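Local coordinates for NLP/P60 family protein (Bacillus cereus ATCC 10987, PDB 3H41) that probably cleaves the bond between gamma-D-glutamate and L-lysine in cell-wall murein peptides, as a cysteine peptidase that releases the dipeptide L-Ala-gamma-D-Glu, at residues 141-149 against 221-229; 196-204 against 280-291. All blocks are in the same frame, centred on the assembly; numbering follows the deposited sequence. Where two conformers were deposited one is given.

Contact 1 of 2, residues 141-149 against 221-229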
loop_
_atom_site.group_PDB
_atom_site.type_symbol
_atom_site.label_atom_id
_atom_site.label_comp_id
_atom_site.label_asym_id
_atom_site.label_seq_id
_atom_site.Cartn_x
_atom_site.Cartn_y
_atom_site.Cartn_z
ATOM N N GLU A 141 9.580 -12.521 1.449
ATOM C CA GLU A 141 9.394 -11.578 0.344
ATOM C C GLU A 141 8.582 -10.367 0.853
ATOM O O GLU A 141 7.420 -10.515 1.256
ATOM C CB GLU A 141 8.683 -12.246 -0.823
ATOM C CG GLU A 141 8.563 -11.305 -2.031
ATOM C CD GLU A 141 7.880 -11.953 -3.245
ATOM O OE1 GLU A 141 7.450 -13.114 -3.170
ATOM O OE2 GLU A 141 7.793 -11.305 -4.303
ATOM N N VAL A 142 9.165 -9.170 0.769
ATOM C CA VAL A 142 8.524 -7.975 1.295
ATOM C C VAL A 142 8.174 -7.001 0.160
ATOM O O VAL A 142 8.825 -6.981 -0.913
ATOM C CB VAL A 142 9.381 -7.274 2.349
ATOM C CG1 VAL A 142 9.453 -8.161 3.620
ATOM C CG2 VAL A 142 10.790 -6.969 1.837
ATOM N N SER A 143 7.178 -6.157 0.428
ATOM C CA SER A 143 6.723 -5.162 -0.529
ATOM C C SER A 143 7.524 -3.856 -0.565
ATOM O O SER A 143 7.984 -3.372 0.446
ATOM C CB SER A 143 5.274 -4.789 -0.162
ATOM O OG SER A 143 4.794 -3.687 -0.923
ATOM N N TYR A 144 7.625 -3.272 -1.752
ATOM C CA TYR A 144 7.865 -1.856 -1.930
ATOM C C TYR A 144 7.163 -1.114 -0.798
ATOM O O TYR A 144 6.016 -1.405 -0.436
ATOM C CB TYR A 144 7.275 -1.387 -3.281
ATOM C CG TYR A 144 7.575 0.057 -3.549
ATOM C CD1 TYR A 144 8.845 0.447 -3.945
ATOM C CD2 TYR A 144 6.622 1.053 -3.327
ATOM C CE1 TYR A 144 9.146 1.788 -4.169
ATOM C CE2 TYR A 144 6.925 2.415 -3.533
ATOM C CZ TYR A 144 8.212 2.766 -3.949
ATOM O OH TYR A 144 8.612 4.090 -4.153
ATOM N N ASN A 145 7.883 -0.173 -0.218
ATOM C CA ASN A 145 7.341 0.767 0.783
ATOM C C ASN A 145 7.322 0.214 2.205
ATOM O O ASN A 145 6.839 0.885 3.109
ATOM C CB ASN A 145 5.938 1.270 0.416
ATOM C CG ASN A 145 5.541 2.513 1.206
ATOM O OD1 ASN A 145 6.356 3.436 1.407
ATOM N ND2 ASN A 145 4.291 2.524 1.697
ATOM N N THR A 146 7.823 -1.001 2.389
ATOM C CA THR A 146 8.100 -1.577 3.723
ATOM C C THR A 146 9.248 -0.772 4.351
ATOM O O THR A 146 10.220 -0.454 3.652
ATOM C CB THR A 146 8.474 -3.059 3.597
ATOM O OG1 THR A 146 7.371 -3.807 2.983
ATOM C CG2 THR A 146 8.871 -3.670 4.975
ATOM N N ARG A 147 9.110 -0.401 5.627
ATOM C CA ARG A 147 10.136 0.318 6.355
ATOM C C ARG A 147 10.536 -0.486 7.573
ATOM O O ARG A 147 9.687 -0.842 8.368
ATOM C CB ARG A 147 9.669 1.691 6.818
ATOM C CG ARG A 147 9.203 2.618 5.718
ATOM C CD ARG A 147 7.657 2.674 5.652
ATOM N NE ARG A 147 7.230 3.549 4.560
ATOM C CZ ARG A 147 7.287 4.884 4.593
ATOM N NH1 ARG A 147 7.689 5.533 5.678
ATOM N NH2 ARG A 147 6.919 5.578 3.540
ATOM N N LEU A 148 11.831 -0.768 7.710
ATOM C CA LEU A 148 12.347 -1.453 8.882
ATOM C C LEU A 148 13.572 -0.721 9.436
ATOM O O LEU A 148 14.401 -0.205 8.668
ATOM C CB LEU A 148 12.685 -2.901 8.552
ATOM C CG LEU A 148 11.511 -3.772 8.085
ATOM C CD1 LEU A 148 12.041 -5.015 7.378
ATOM C CD2 LEU A 148 10.564 -4.165 9.218
ATOM N N PRO A 149 13.705 -0.691 10.764
ATOM C CA PRO A 149 14.856 0.037 11.329
ATOM C C PRO A 149 16.214 -0.494 10.835
ATOM O O PRO A 149 16.427 -1.709 10.782
ATOM C CB PRO A 149 14.721 -0.210 12.831
ATOM C CG PRO A 149 13.299 -0.562 13.063
ATOM C CD PRO A 149 12.836 -1.240 11.810
ATOM N N HIS A 221 -1.724 6.218 -3.166
ATOM C CA HIS A 221 -1.330 6.419 -1.773
ATOM C C HIS A 221 0.082 5.899 -1.551
ATOM O O HIS A 221 0.898 6.584 -0.943
ATOM C CB HIS A 221 -2.316 5.710 -0.839
ATOM C CG HIS A 221 -1.845 5.599 0.576
ATOM N ND1 HIS A 221 -1.908 6.659 1.456
ATOM C CD2 HIS A 221 -1.302 4.565 1.260
ATOM C CE1 HIS A 221 -1.464 6.265 2.638
ATOM N NE2 HIS A 221 -1.082 5.004 2.549
ATOM N N THR A 222 0.374 4.708 -2.080
ATOM C CA THR A 222 1.711 4.081 -1.896
ATOM C C THR A 222 2.841 4.831 -2.592
ATOM O O THR A 222 3.907 5.012 -2.018
ATOM C CB THR A 222 1.692 2.595 -2.330
ATOM O OG1 THR A 222 0.771 1.880 -1.487
ATOM C CG2 THR A 222 3.107 1.950 -2.244
ATOM N N ILE A 223 2.594 5.312 -3.802
ATOM C CA ILE A 223 3.587 6.059 -4.579
ATOM C C ILE A 223 3.943 7.337 -3.826
ATOM O O ILE A 223 5.132 7.633 -3.607
ATOM C CB ILE A 223 3.043 6.451 -5.959
ATOM C CG1 ILE A 223 3.027 5.232 -6.887
ATOM C CG2 ILE A 223 3.891 7.556 -6.592
ATOM C CD1 ILE A 223 2.305 5.493 -8.177
ATOM N N TYR A 224 2.917 8.068 -3.383
ATOM C CA TYR A 224 3.190 9.313 -2.638
ATOM C C TYR A 224 3.832 9.061 -1.284
ATOM O O TYR A 224 4.783 9.753 -0.938
ATOM C CB TYR A 224 1.931 10.171 -2.526
ATOM C CG TYR A 224 1.767 11.076 -3.717
ATOM C CD1 TYR A 224 2.354 12.375 -3.718
ATOM C CD2 TYR A 224 1.070 10.687 -4.848
ATOM C CE1 TYR A 224 2.230 13.209 -4.781
ATOM C CE2 TYR A 224 0.955 11.544 -5.939
ATOM C CZ TYR A 224 1.538 12.812 -5.878
ATOM O OH TYR A 224 1.464 13.685 -6.926
ATOM N N LYS A 225 3.351 8.059 -0.553
ATOM C CA LYS A 225 3.818 7.796 0.795
ATOM C C LYS A 225 5.292 7.407 0.813
ATOM O O LYS A 225 6.058 7.854 1.693
ATOM C CB LYS A 225 2.996 6.700 1.445
ATOM C CG LYS A 225 3.416 6.488 2.893
ATOM C CD LYS A 225 2.292 6.234 3.845
ATOM C CE LYS A 225 2.821 5.874 5.238
ATOM N NZ LYS A 225 1.958 4.873 5.963
ATOM N N SER A 226 5.683 6.627 -0.191
ATOM C CA SER A 226 7.085 6.174 -0.342
ATOM C C SER A 226 8.053 7.297 -0.662
ATOM O O SER A 226 9.277 7.114 -0.545
ATOM C CB SER A 226 7.173 5.081 -1.407
ATOM O OG SER A 226 6.987 5.564 -2.739
ATOM N N HIS A 227 7.516 8.437 -1.095
ATOM C CA HIS A 227 8.283 9.640 -1.390
ATOM C C HIS A 227 8.018 10.747 -0.356
ATOM O O HIS A 227 8.251 11.956 -0.625
ATOM C CB HIS A 227 7.966 10.131 -2.813
ATOM C CG HIS A 227 8.540 9.252 -3.875
ATOM N ND1 HIS A 227 9.875 9.293 -4.223
ATOM C CD2 HIS A 227 7.987 8.266 -4.625
ATOM C CE1 HIS A 227 10.106 8.408 -5.178
ATOM N NE2 HIS A 227 8.983 7.759 -5.432
ATOM N N GLY A 228 7.552 10.337 0.815
ATOM C CA GLY A 228 7.428 11.233 1.990
ATOM C C GLY A 228 6.150 12.062 2.097
ATOM O O GLY A 228 6.039 12.929 2.958
ATOM N N ILE A 229 5.183 11.802 1.235
ATOM C CA ILE A 229 3.922 12.597 1.220
ATOM C C ILE A 229 2.748 11.671 1.526
ATOM O O ILE A 229 2.424 10.781 0.747
ATOM C CB ILE A 229 3.730 13.312 -0.125
ATOM C CG1 ILE A 229 4.920 14.221 -0.414
ATOM C CG2 ILE A 229 2.391 14.083 -0.126
ATOM C CD1 ILE A 229 4.853 14.949 -1.713
HETATM O O HOH W 1 1.937 0.524 0.679
#

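Contact 2 of 2, residues 196-204 against 280-291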
loop_
_atom_site.group_PDB
_atom_site.type_symbol
_atom_site.label_atom_id
_atom_site.label_comp_id
_atom_site.label_asym_id
_atom_site.label_seq_id
_atom_site.Cartn_x
_atom_site.Cartn_y
_atom_site.Cartn_z
ATOM N N GLY A 196 5.751 4.515 -10.265
ATOM C CA GLY A 196 4.589 3.838 -10.830
ATOM C C GLY A 196 4.923 2.896 -11.937
ATOM O O GLY A 196 4.398 1.770 -11.971
ATOM N N LYS A 197 5.785 3.339 -12.854
ATOM C CA LYS A 197 6.230 2.496 -13.975
ATOM C C LYS A 197 6.854 1.189 -13.594
ATOM O O LYS A 197 6.737 0.213 -14.368
ATOM C CB LYS A 197 7.142 3.259 -14.954
ATOM C CG LYS A 197 6.438 4.371 -15.748
ATOM C CD LYS A 197 7.427 5.144 -16.625
ATOM C CE LYS A 197 6.757 6.137 -17.569
ATOM N NZ LYS A 197 7.769 6.877 -18.438
HETATM N N MSE A 198 7.490 1.120 -12.414
HETATM C CA MSE A 198 8.057 -0.147 -11.962
HETATM C C MSE A 198 7.010 -1.243 -11.873
HETATM O O MSE A 198 7.351 -2.433 -11.973
HETATM C CB MSE A 198 8.750 -0.004 -10.602
HETATM C CG MSE A 198 9.914 1.020 -10.582
HETATM SE SE MSE A 198 10.953 0.674 -8.930
HETATM C CE MSE A 198 9.556 0.695 -7.660
ATOM N N PHE A 199 5.749 -0.865 -11.663
ATOM C CA PHE A 199 4.686 -1.832 -11.417
ATOM C C PHE A 199 3.857 -2.181 -12.647
ATOM O O PHE A 199 2.894 -2.896 -12.502
ATOM C CB PHE A 199 3.746 -1.302 -10.335
ATOM C CG PHE A 199 4.421 -1.079 -8.992
ATOM C CD1 PHE A 199 4.605 -2.129 -8.122
ATOM C CD2 PHE A 199 4.869 0.155 -8.637
ATOM C CE1 PHE A 199 5.208 -1.946 -6.888
ATOM C CE2 PHE A 199 5.520 0.351 -7.391
ATOM C CZ PHE A 199 5.654 -0.689 -6.524
ATOM N N LEU A 200 4.204 -1.657 -13.827
ATOM C CA LEU A 200 3.443 -1.924 -15.040
ATOM C C LEU A 200 3.238 -3.447 -15.201
ATOM O O LEU A 200 4.184 -4.237 -15.070
ATOM C CB LEU A 200 4.115 -1.273 -16.285
ATOM C CG LEU A 200 4.042 0.251 -16.431
ATOM C CD1 LEU A 200 5.071 0.768 -17.481
ATOM C CD2 LEU A 200 2.590 0.707 -16.777
ATOM N N GLY A 201 1.994 -3.875 -15.386
ATOM C CA GLY A 201 1.681 -5.325 -15.490
ATOM C C GLY A 201 1.304 -6.034 -14.207
ATOM O O GLY A 201 0.979 -7.226 -14.236
ATOM N N LEU A 202 1.346 -5.337 -13.075
ATOM C CA LEU A 202 0.945 -5.930 -11.805
ATOM C C LEU A 202 -0.574 -5.996 -11.718
ATOM O O LEU A 202 -1.245 -4.945 -11.759
ATOM C CB LEU A 202 1.508 -5.136 -10.614
ATOM C CG LEU A 202 1.121 -5.614 -9.191
ATOM C CD1 LEU A 202 1.684 -7.013 -8.752
ATOM C CD2 LEU A 202 1.520 -4.487 -8.143
ATOM N N PRO A 203 -1.138 -7.203 -11.606
ATOM C CA PRO A 203 -2.602 -7.307 -11.528
ATOM C C PRO A 203 -3.224 -6.619 -10.346
ATOM O O PRO A 203 -2.697 -6.654 -9.222
ATOM C CB PRO A 203 -2.837 -8.828 -11.477
ATOM C CG PRO A 203 -1.648 -9.368 -12.140
ATOM C CD PRO A 203 -0.548 -8.555 -11.591
ATOM N N TYR A 204 -4.350 -5.976 -10.628
ATOM C CA TYR A 204 -5.177 -5.294 -9.647
ATOM C C TYR A 204 -5.755 -6.225 -8.606
ATOM O O TYR A 204 -6.071 -7.359 -8.906
ATOM C CB TYR A 204 -6.311 -4.616 -10.410
ATOM C CG TYR A 204 -7.340 -3.821 -9.624
ATOM C CD1 TYR A 204 -8.388 -4.454 -8.948
ATOM C CD2 TYR A 204 -7.315 -2.428 -9.642
ATOM C CE1 TYR A 204 -9.343 -3.700 -8.247
ATOM C CE2 TYR A 204 -8.282 -1.686 -8.992
ATOM C CZ TYR A 204 -9.279 -2.321 -8.292
ATOM O OH TYR A 204 -10.223 -1.528 -7.687
ATOM N N ILE A 280 -1.277 7.061 -15.522
ATOM C CA ILE A 280 -0.921 5.760 -15.046
ATOM C C ILE A 280 -1.853 5.434 -13.881
ATOM O O ILE A 280 -2.202 6.329 -13.127
ATOM C CB ILE A 280 0.589 5.686 -14.647
ATOM C CG1 ILE A 280 1.010 4.245 -14.407
ATOM C CG2 ILE A 280 0.908 6.617 -13.458
ATOM C CD1 ILE A 280 2.593 4.028 -14.363
ATOM N N HIS A 281 -2.296 4.165 -13.802
ATOM C CA HIS A 281 -3.200 3.718 -12.756
ATOM C C HIS A 281 -3.209 2.219 -12.585
ATOM O O HIS A 281 -2.710 1.456 -13.431
ATOM C CB HIS A 281 -4.651 4.258 -13.018
ATOM C CG HIS A 281 -5.303 3.767 -14.277
ATOM N ND1 HIS A 281 -6.594 4.138 -14.635
ATOM C CD2 HIS A 281 -4.868 2.938 -15.262
ATOM C CE1 HIS A 281 -6.914 3.549 -15.774
ATOM N NE2 HIS A 281 -5.883 2.838 -16.188
ATOM N N SER A 282 -3.736 1.779 -11.447
ATOM C CA SER A 282 -4.153 0.385 -11.255
ATOM C C SER A 282 -5.683 0.302 -11.388
ATOM O O SER A 282 -6.400 0.679 -10.467
ATOM C CB SER A 282 -3.702 -0.125 -9.893
ATOM O OG SER A 282 -3.952 -1.502 -9.859
ATOM N N PRO A 283 -6.194 -0.182 -12.538
ATOM C CA PRO A 283 -7.548 0.331 -12.881
ATOM C C PRO A 283 -8.763 -0.462 -12.429
ATOM O O PRO A 283 -9.737 0.131 -11.964
ATOM C CB PRO A 283 -7.502 0.390 -14.408
ATOM C CG PRO A 283 -6.603 -0.689 -14.786
ATOM C CD PRO A 283 -5.539 -0.785 -13.711
ATOM N N ARG A 284 -8.717 -1.784 -12.578
ATOM C CA ARG A 284 -9.842 -2.663 -12.256
ATOM C C ARG A 284 -9.352 -4.108 -12.293
ATOM O O ARG A 284 -8.296 -4.398 -12.869
ATOM C CB ARG A 284 -10.993 -2.464 -13.269
ATOM C CG ARG A 284 -10.604 -2.770 -14.731
ATOM C CD ARG A 284 -11.784 -2.702 -15.720
ATOM N NE ARG A 284 -12.591 -1.508 -15.506
ATOM C CZ ARG A 284 -13.921 -1.447 -15.605
ATOM N NH1 ARG A 284 -14.653 -2.527 -15.913
ATOM N NH2 ARG A 284 -14.529 -0.288 -15.374
ATOM N N ALA A 285 -10.117 -5.021 -11.712
ATOM C CA ALA A 285 -9.685 -6.409 -11.579
ATOM C C ALA A 285 -9.355 -7.118 -12.896
ATOM O O ALA A 285 -8.572 -8.044 -12.923
ATOM C CB ALA A 285 -10.703 -7.224 -10.805
ATOM N N GLU A 286 -9.983 -6.672 -13.982
ATOM C CA GLU A 286 -9.772 -7.298 -15.274
ATOM C C GLU A 286 -8.373 -6.970 -15.781
ATOM O O GLU A 286 -7.926 -7.570 -16.745
ATOM C CB GLU A 286 -10.810 -6.816 -16.297
ATOM C CG GLU A 286 -12.223 -7.334 -16.089
ATOM C CD GLU A 286 -13.053 -6.571 -15.070
ATOM O OE1 GLU A 286 -12.545 -5.669 -14.352
ATOM O OE2 GLU A 286 -14.238 -6.909 -14.956
ATOM N N ARG A 287 -7.693 -6.005 -15.162
ATOM C CA ARG A 287 -6.480 -5.472 -15.727
ATOM C C ARG A 287 -5.336 -5.334 -14.705
ATOM O O ARG A 287 -5.392 -5.916 -13.599
ATOM C CB ARG A 287 -6.815 -4.162 -16.433
ATOM C CG ARG A 287 -7.873 -4.384 -17.580
ATOM C CD ARG A 287 -7.557 -3.663 -18.857
ATOM N NE ARG A 287 -7.613 -2.216 -18.695
ATOM C CZ ARG A 287 -8.723 -1.480 -18.653
ATOM N NH1 ARG A 287 -9.931 -2.042 -18.753
ATOM N NH2 ARG A 287 -8.620 -0.155 -18.516
ATOM N N SER A 288 -4.269 -4.662 -15.140
ATOM C CA SER A 288 -3.056 -4.502 -14.363
ATOM C C SER A 288 -2.634 -3.060 -14.428
ATOM O O SER A 288 -3.173 -2.280 -15.231
ATOM C CB SER A 288 -1.935 -5.340 -14.960
ATOM O OG SER A 288 -2.296 -6.699 -14.948
ATOM N N VAL A 289 -1.646 -2.708 -13.613
ATOM C CA VAL A 289 -1.062 -1.374 -13.682
ATOM C C VAL A 289 -0.690 -1.086 -15.150
ATOM O O VAL A 289 0.029 -1.863 -15.813
ATOM C CB VAL A 289 0.158 -1.202 -12.764
ATOM C CG1 VAL A 289 0.796 0.166 -13.012
ATOM C CG2 VAL A 289 -0.271 -1.358 -11.281
ATOM N N GLU A 290 -1.161 0.053 -15.630
ATOM C CA GLU A 290 -1.099 0.376 -17.043
ATOM C C GLU A 290 -1.082 1.874 -17.280
ATOM O O GLU A 290 -1.503 2.672 -16.428
ATOM C CB GLU A 290 -2.340 -0.175 -17.742
ATOM C CG GLU A 290 -3.629 0.589 -17.366
ATOM C CD GLU A 290 -4.914 0.027 -18.024
ATOM O OE1 GLU A 290 -4.893 -1.127 -18.513
ATOM O OE2 GLU A 290 -5.941 0.758 -18.038
ATOM N N ILE A 291 -0.671 2.241 -18.494
ATOM C CA ILE A 291 -0.689 3.619 -18.941
ATOM C C ILE A 291 -1.709 3.749 -20.083
ATOM O O ILE A 291 -1.634 3.013 -21.069
ATOM C CB ILE A 291 0.722 4.054 -19.425
ATOM C CG1 ILE A 291 1.671 4.274 -18.233
ATOM C CG2 ILE A 291 0.654 5.278 -20.302
ATOM C CD1 ILE A 291 3.141 4.373 -18.595
HETATM O O HOH W 2 -0.277 -8.445 -16.196
HETATM O O HOH W 3 -1.942 -3.480 -9.211
HETATM O O HOH W 4 -6.431 -8.720 -11.338
#

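Contact 1 of 2, residues 141-149 against 221-229
The interface between the second SH3b-type domain and the catalytic NlpC/P60 domain is built here from the type II turn S143 to T146, which links strands 139-143 and 147-153. It presents Y144 and N145, with R147 following, to T222 and K225 of helix 218-225 and to S226, which follows K225. Y144 carries its ring anti to the backbone N (chi1 -176°), which aims the ring at the helix, its OH end at S226. T222 CG2 meets the ring at its edge, 3.8 Å from Y144 CD2, and at the far end Y144 OH hydrogen-bonds S226 OG at 2.6 Å, with either hydroxyl able to donate.

N145, the positive-phi residue of the turn, sets OD1 3.3 Å from S226 CA. R147 holds N145 OD1 side-on with two nitrogens, NH2 at 3.1 Å and NE at 3.3 Å, both reaching it from one face of the amide. This double grip limits rotation of the amide, whose ND2 gives a 3.3 Å bond to a water that in turn donates to T222 OG1 at 2.8 Å; T222 OG1 also hydrogen-bonds G218 O. K225 CE lies over one face of the R147 guanidinium, a contact of methylene with flat group between two like-charged side chains. K225 NZ bonds G86 O, and R147 NH1, the nitrogen not used on N145, bonds Q181 OE1.

Q181 also binds K225 O, close to the Schellman motif with G228 that ends the helix. Strand 119-122 packs against N145 and R147 from within the SH3b domain, while helix 189-197 touches Y144 through T195 and I223, Y224 and H227 through L192.

Contact 2 of 2, residues 196-204 against 280-291
Y204 makes the most extensive contact with loop 282-289. Its ring lies with one face over the R284-A285 peptide, A285 N being 3.3 Å from Y204 CD1, while its edge meets S282 O 3.3 Å from Y204 CD2. CG stands anti to the backbone N (chi1 180°), which carries the ring into the loop.

Alongside, the two backbones run against each other and bridge at P203 and S288. G201 N donates to V289 O at 2.8 Å, nearly straight and on a lone pair in the carbonyl plane; V289 N binds L202 O from above the plane of that carbonyl; and Y204 N reaches R287 O at 3.1 Å, almost linear. Water adds to the seam, one molecule joining G201 O to S288 OG and another Y204 O to A285 O.

Beyond it, V289 CB abuts the carbonyl oxygen F199 O at 3.2 Å, and apolar packing follows around it. V289 CG2 meets F199 CB, L200 CD2 rests on E290 CA and I291 CG1, and I280 CD1 packs 3.5 Å from G196 C, where glycine lets the methyl come up to the helix backbone.

One layer out, R287 clasps E290 through NE and NH2, one nitrogen to each carboxylate oxygen. E290 OE2 takes R287 NH2 on its syn lone pair and, on its anti side, H281 NE2 at 2.8 Å. H281 thus has one ring nitrogen fixed by E290; the other, ND1, is hydrogen-bonded to H269 NE2, and P283 CB lies over one ring face. Y204 OH bonds the cysteinesulfonic acid at position 216, the presumed nucleophile. The polar chain of H269, H281 and E290, with Y204 beside the bound D-glutamate, is consistent with the cysteine-histidine-histidine active site of NlpC/P60 peptidases.

In the fold
Contact 1 is the more interior, its centre about 7 Å from the centre of the chain and none of its touching residues exposed; contact 2 lies about 14 Å out and includes exposed residues such as K197 and L200. Contact 1 joins two domains through a few polar side chains; contact 2 lies within the catalytic domain, buries about twice the area and relies on backbone bonds and apolar packing as well. They meet directly: the Y144 ring packs edge-to-face on F199, and M198 touches Y144. Helix 218-225 serves both, sending F219 to F199, I280, S282 and V289. Contact 2 holds an active-site histidine, whereas contact 1 stands farther from the bound dipeptide.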